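Local atomic coordinates of tryptophane-5-halogenase (PDB entry 5UAO), a protein that probably uses reduced flavin to chlorinate carbon 5 of a tryptophan in a lanthipeptide during biosynthesis of NAI-107. Residues A50-L55 and S371-S376; T278-W283 and L411-W416. All blocks are in the same frame, centred on the assembly; numbering follows the deposited sequence.

The two contacts lie on opposite sides of the chain's centre, their own centres about 47 Å apart and their nearest atoms about 30 Å. Contact 1 joins the C-terminal ends of helices 39-51 and 358-372, beside the mixed sheet that contains strands 31-35 and 56-61. Contact 2 sets the turn between strands 274-279 and 282-288, neighbours in the second mixed sheet, against the start of helix 414-422. All four segments belong to the tryptophan halogenase region of the chain. Their order is 50-55, 278-283, 371-376, 411-416, an alternation in which each contact joins parts far apart in sequence, in different regions of the flavin-dependent halogenase.

Contact 1 of 2, residues A50-L55 and S371-S376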
loop_
_atom_site.group_PDB
_atom_site.type_symbol
_atom_site.label_atom_id
_atom_site.label_comp_id
_atom_site.label_asym_id
_atom_site.label_seq_id
_atom_site.Cartn_x
_atom_site.Cartn_y
_atom_site.Cartn_z
ATOM N N ALA A 50 6.102 -26.509 10.490
ATOM C CA ALA A 50 6.914 -25.621 11.337
ATOM C C ALA A 50 6.034 -24.759 12.190
ATOM O O ALA A 50 6.300 -24.573 13.359
ATOM C CB ALA A 50 7.768 -24.678 10.502
ATOM N N LYS A 51 4.976 -24.212 11.602
ATOM C CA LYS A 51 4.179 -23.233 12.316
ATOM C C LYS A 51 2.941 -23.798 12.977
ATOM O O LYS A 51 2.434 -23.143 13.882
ATOM C CB LYS A 51 3.786 -22.093 11.406
ATOM C CG LYS A 51 4.944 -21.334 10.798
ATOM C CD LYS A 51 5.834 -20.621 11.797
ATOM C CE LYS A 51 6.960 -19.992 11.031
ATOM N NZ LYS A 51 8.069 -19.519 11.872
ATOM N N ARG A 52 2.465 -24.988 12.561
ATOM C CA ARG A 52 1.261 -25.618 13.091
ATOM C C ARG A 52 1.579 -27.087 13.321
ATOM O O ARG A 52 1.040 -27.969 12.656
ATOM C CB ARG A 52 0.104 -25.484 12.096
ATOM C CG ARG A 52 -0.321 -24.051 11.946
ATOM C CD ARG A 52 -1.628 -23.974 11.261
ATOM N NE ARG A 52 -1.954 -22.612 10.884
ATOM C CZ ARG A 52 -3.120 -22.043 11.117
ATOM N NH1 ARG A 52 -4.112 -22.719 11.710
ATOM N NH2 ARG A 52 -3.322 -20.820 10.715
ATOM N N PRO A 53 2.530 -27.365 14.238
ATOM C CA PRO A 53 3.068 -28.701 14.308
ATOM C C PRO A 53 2.083 -29.734 14.757
ATOM O O PRO A 53 2.293 -30.912 14.518
ATOM C CB PRO A 53 4.214 -28.551 15.332
ATOM C CG PRO A 53 3.906 -27.306 16.059
ATOM C CD PRO A 53 3.380 -26.429 14.999
ATOM N N TRP A 54 0.994 -29.318 15.347
ATOM C CA TRP A 54 -0.099 -30.239 15.657
ATOM C C TRP A 54 -0.830 -30.818 14.415
ATOM O O TRP A 54 -1.545 -31.798 14.550
ATOM C CB TRP A 54 -1.150 -29.564 16.561
ATOM C CG TRP A 54 -1.688 -28.339 16.020
ATOM C CD1 TRP A 54 -2.807 -28.200 15.248
ATOM C CD2 TRP A 54 -1.132 -27.025 16.187
ATOM N NE1 TRP A 54 -2.958 -26.859 14.901
ATOM C CE2 TRP A 54 -1.957 -26.128 15.493
ATOM C CE3 TRP A 54 -0.017 -26.523 16.876
ATOM C CZ2 TRP A 54 -1.712 -24.743 15.463
ATOM C CZ3 TRP A 54 0.246 -25.137 16.830
ATOM C CH2 TRP A 54 -0.607 -24.272 16.133
ATOM N N LEU A 55 -0.693 -30.196 13.243
ATOM C CA LEU A 55 -1.369 -30.728 12.073
ATOM C C LEU A 55 -0.760 -32.022 11.605
ATOM O O LEU A 55 0.438 -32.233 11.657
ATOM C CB LEU A 55 -1.314 -29.759 10.930
ATOM C CG LEU A 55 -2.088 -28.501 11.131
ATOM C CD1 LEU A 55 -1.909 -27.658 9.869
ATOM C CD2 LEU A 55 -3.521 -28.821 11.457
ATOM N N SER A 371 -0.773 -18.402 7.863
ATOM C CA SER A 371 -1.417 -17.439 8.728
ATOM C C SER A 371 -2.912 -17.527 8.788
ATOM O O SER A 371 -3.472 -17.176 9.795
ATOM C CB SER A 371 -1.169 -16.027 8.168
ATOM O OG SER A 371 0.183 -15.734 8.228
ATOM N N LEU A 372 -3.565 -17.784 7.649
ATOM C CA LEU A 372 -4.990 -17.648 7.549
ATOM C C LEU A 372 -5.815 -18.952 7.617
ATOM O O LEU A 372 -7.040 -18.890 7.697
ATOM C CB LEU A 372 -5.368 -16.871 6.285
ATOM C CG LEU A 372 -4.886 -15.438 6.156
ATOM C CD1 LEU A 372 -5.531 -14.806 4.919
ATOM C CD2 LEU A 372 -5.184 -14.615 7.378
ATOM N N LEU A 373 -5.159 -20.102 7.588
ATOM C CA LEU A 373 -5.850 -21.408 7.594
ATOM C C LEU A 373 -6.741 -21.469 8.834
ATOM O O LEU A 373 -6.268 -21.221 9.925
ATOM C CB LEU A 373 -4.851 -22.524 7.581
ATOM C CG LEU A 373 -5.436 -23.972 7.640
ATOM C CD1 LEU A 373 -6.093 -24.334 6.325
ATOM C CD2 LEU A 373 -4.355 -24.977 7.975
ATOM N N PRO A 374 -8.048 -21.719 8.665
ATOM C CA PRO A 374 -8.857 -21.799 9.881
ATOM C C PRO A 374 -8.511 -22.991 10.759
ATOM O O PRO A 374 -7.973 -23.965 10.290
ATOM C CB PRO A 374 -10.287 -21.919 9.357
ATOM C CG PRO A 374 -10.237 -21.378 7.949
ATOM C CD PRO A 374 -8.883 -21.761 7.442
ATOM N N SER A 375 -8.828 -22.880 12.029
ATOM C CA SER A 375 -8.700 -23.964 12.995
ATOM C C SER A 375 -9.795 -24.992 12.834
ATOM O O SER A 375 -9.633 -26.108 13.295
ATOM C CB SER A 375 -8.888 -23.448 14.409
ATOM O OG SER A 375 -8.036 -22.370 14.645
ATOM N N SER A 376 -10.909 -24.603 12.224
ATOM C CA SER A 376 -12.074 -25.467 12.158
ATOM C C SER A 376 -13.027 -25.039 11.029
ATOM O O SER A 376 -12.988 -23.893 10.569
ATOM C CB SER A 376 -12.819 -25.477 13.519
ATOM O OG SER A 376 -13.795 -24.449 13.583
#
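Arg52 sends its guanidinium to the backbone at the end of helix 358-372. The firmer hydrogen bond of NH2 goes to Val370 O, in the last turn of that helix; the one to Leu373 O, at 3.1 Å, is weak, bent to an N-H...O angle of 122°. Leu373 O is tilted out of the guanidinium plane, toward the face that meets Leu373 CB, and stands 3.2 Å from NH1. Leu373 CB itself is 3.9 Å from NH2, while the carbonyl of Ser371 comes up at the guanidinium edge. Beside this group, Leu55 CD1 and Leu373 CD2 meet tip to tip at 4.1 Å, a single apolar touch.

A chi1 of -67° aims the Arg52 chain at segment 371-376, and its extension from CG to NE carries the guanidinium across. Arg52 and Leu373 are the first residues to leave helical geometry after helices 39-51 and 358-372 respectively. A type I turn from Arg52 to Leu55, closed by Leu55 N to Arg52 O at 2.9 Å, brings the leucine back to the same side. With an alanine in place of Arg52, the guanidinium would be gone and the carbonyls of Val370 and Leu373 would probably lose this donor. A cation directed at carbonyls of a helix C-terminus probably also meets the negative end of the helix dipole favourably.

Contact 2 of 2, residues T278-W283 and L411-W416; sequences TMNAGW and LDTPFW
Asn280 O is gripped twice, by the hydroxyl of Thr413 and by a water. Asn280 belongs to the turn of a beta hairpin, strands 274-279 and 282-288, onto which the N-terminus of helix 414-422 docks. Thr413 OG1 donates to Asn280 O at 2.7 Å, in the carbonyl plane on a lone pair. The water bridges Asn280 O to Phe415 N, an amide of the first helical turn. Thr413 is the N-cap: OG1, set between the backbone N and carbonyl carbon (chi1 64°), also accepts a weak bond from Trp416 N. A threonine suits this place because its hydroxyl serves both bonds while CG2 packs against Asn280 OD1, 3.6 Å away.

One face of the Phe415 ring lies over the Ala281-Gly282 peptide, with CE2 3.7 Å from Gly282 N, a buried amide that has no polar partner. At Gly282 the backbone angles would push any beta carbon into the carbonyl oxygen of Ala281, which is why glycine sits here. Phe415 CE2 sits over the centre of one face of the Trp416 indole; Thr278 CG2 approaches NE1 (3.4 Å), and the ring of Tyr405 meets the indole nearly parallel. Leu411 CD1 packs beside Thr278 CG2 at 3.7 Å. The indole edge meets two carbonyls: CZ2 lies 3.5 Å from Gly282 O, and NE1 donates to Met279 O at 2.7 Å, the oxygen only 8° out of the ring plane.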
loop_
_atom_site.group_PDB
_atom_site.type_symbol
_atom_site.label_atom_id
_atom_site.label_comp_id
_atom_site.label_asym_id
_atom_site.label_seq_id
_atom_site.Cartn_x
_atom_site.Cartn_y
_atom_site.Cartn_z
ATOM N N THR A 278 19.786 -10.800 -24.146
ATOM C CA THR A 278 18.787 -10.673 -25.215
ATOM C C THR A 278 19.185 -11.646 -26.352
ATOM O O THR A 278 20.364 -11.744 -26.676
ATOM C CB THR A 278 18.751 -9.271 -25.738
ATOM O OG1 THR A 278 18.380 -8.342 -24.712
ATOM C CG2 THR A 278 17.681 -9.081 -26.855
ATOM N N MET A 279 18.187 -12.342 -26.921
ATOM C CA MET A 279 18.350 -13.348 -27.928
ATOM C C MET A 279 17.377 -12.957 -29.068
ATOM O O MET A 279 16.640 -11.970 -28.955
ATOM C CB MET A 279 17.986 -14.740 -27.387
ATOM C CG MET A 279 18.828 -15.252 -26.187
ATOM S SD MET A 279 20.518 -15.604 -26.719
ATOM C CE MET A 279 20.292 -17.262 -27.317
ATOM N N ASN A 280 17.443 -13.669 -30.173
ATOM C CA ASN A 280 16.687 -13.222 -31.367
ATOM C C ASN A 280 15.176 -13.289 -31.187
ATOM O O ASN A 280 14.433 -12.484 -31.759
ATOM C CB ASN A 280 17.106 -14.038 -32.598
ATOM C CG ASN A 280 18.551 -13.735 -33.054
ATOM O OD1 ASN A 280 19.064 -12.673 -32.801
ATOM N ND2 ASN A 280 19.172 -14.684 -33.766
ATOM N N ALA A 281 14.729 -14.272 -30.424
ATOM C CA ALA A 281 13.290 -14.492 -30.204
ATOM C C ALA A 281 12.956 -14.635 -28.716
ATOM O O ALA A 281 12.021 -15.387 -28.354
ATOM C CB ALA A 281 12.908 -15.744 -30.944
ATOM N N GLY A 282 13.639 -13.867 -27.846
ATOM C CA GLY A 282 13.458 -13.979 -26.397
ATOM C C GLY A 282 14.750 -13.649 -25.692
ATOM O O GLY A 282 15.430 -12.687 -26.088
ATOM N N TRP A 283 15.100 -14.441 -24.678
ATOM C CA TRP A 283 16.294 -14.107 -23.900
ATOM C C TRP A 283 16.787 -15.358 -23.202
ATOM O O TRP A 283 16.026 -16.326 -23.018
ATOM C CB TRP A 283 15.951 -12.969 -22.867
ATOM C CG TRP A 283 14.951 -13.412 -21.792
ATOM C CD1 TRP A 283 13.603 -13.492 -21.918
ATOM C CD2 TRP A 283 15.250 -13.955 -20.490
ATOM N NE1 TRP A 283 13.037 -14.013 -20.773
ATOM C CE2 TRP A 283 14.027 -14.285 -19.877
ATOM C CE3 TRP A 283 16.449 -14.093 -19.738
ATOM C CZ2 TRP A 283 13.952 -14.809 -18.582
ATOM C CZ3 TRP A 283 16.372 -14.590 -18.454
ATOM C CH2 TRP A 283 15.133 -14.933 -17.878
ATOM N N LEU A 411 18.034 -5.477 -30.291
ATOM C CA LEU A 411 18.095 -6.277 -31.525
ATOM C C LEU A 411 17.005 -5.874 -32.522
ATOM O O LEU A 411 15.954 -5.398 -32.120
ATOM C CB LEU A 411 18.020 -7.778 -31.229
ATOM C CG LEU A 411 19.152 -8.358 -30.388
ATOM C CD1 LEU A 411 18.960 -9.886 -30.282
ATOM C CD2 LEU A 411 20.515 -8.021 -30.938
ATOM N N ASP A 412 17.265 -6.039 -33.810
ATOM C CA ASP A 412 16.266 -5.649 -34.856
ATOM C C ASP A 412 15.536 -6.851 -35.530
ATOM O O ASP A 412 15.122 -6.796 -36.690
ATOM C CB ASP A 412 16.907 -4.687 -35.889
ATOM C CG ASP A 412 17.094 -3.229 -35.338
ATOM O OD1 ASP A 412 16.479 -2.848 -34.307
ATOM O OD2 ASP A 412 17.866 -2.439 -35.936
ATOM N N THR A 413 15.266 -7.875 -34.761
ATOM C CA THR A 413 14.650 -9.110 -35.248
ATOM C C THR A 413 13.116 -8.951 -35.222
ATOM O O THR A 413 12.597 -8.087 -34.533
ATOM C CB THR A 413 15.028 -10.309 -34.353
ATOM O OG1 THR A 413 14.495 -10.085 -33.035
ATOM C CG2 THR A 413 16.565 -10.529 -34.303
ATOM N N PRO A 414 12.390 -9.789 -35.983
ATOM C CA PRO A 414 10.922 -9.620 -36.031
ATOM C C PRO A 414 10.303 -9.794 -34.623
ATOM O O PRO A 414 9.424 -9.011 -34.263
ATOM C CB PRO A 414 10.455 -10.696 -37.027
ATOM C CG PRO A 414 11.669 -11.053 -37.845
ATOM C CD PRO A 414 12.857 -10.854 -36.894
ATOM N N PHE A 415 10.794 -10.749 -33.813
ATOM C CA PHE A 415 10.335 -10.836 -32.394
ATOM C C PHE A 415 10.493 -9.508 -31.660
ATOM O O PHE A 415 9.537 -9.058 -30.997
ATOM C CB PHE A 415 11.002 -11.962 -31.618
ATOM C CG PHE A 415 10.622 -11.973 -30.178
ATOM C CD1 PHE A 415 9.475 -12.620 -29.770
ATOM C CD2 PHE A 415 11.347 -11.267 -29.234
ATOM C CE1 PHE A 415 9.077 -12.578 -28.442
ATOM C CE2 PHE A 415 10.991 -11.282 -27.884
ATOM C CZ PHE A 415 9.837 -11.935 -27.491
ATOM N N TRP A 416 11.637 -8.824 -31.781
ATOM C CA TRP A 416 11.899 -7.670 -30.986
ATOM C C TRP A 416 11.228 -6.435 -31.517
ATOM O O TRP A 416 10.753 -5.591 -30.754
ATOM C CB TRP A 416 13.395 -7.459 -30.711
ATOM C CG TRP A 416 13.868 -8.382 -29.542
ATOM C CD1 TRP A 416 14.629 -9.476 -29.642
ATOM C CD2 TRP A 416 13.498 -8.277 -28.147
ATOM N NE1 TRP A 416 14.781 -10.078 -28.422
ATOM C CE2 TRP A 416 14.075 -9.364 -27.487
ATOM C CE3 TRP A 416 12.703 -7.394 -27.413
ATOM C CZ2 TRP A 416 13.879 -9.605 -26.119
ATOM C CZ3 TRP A 416 12.519 -7.610 -26.037
ATOM C CH2 TRP A 416 13.130 -8.724 -25.413
HETATM O O HOH W 1 12.561 -12.907 -34.259
#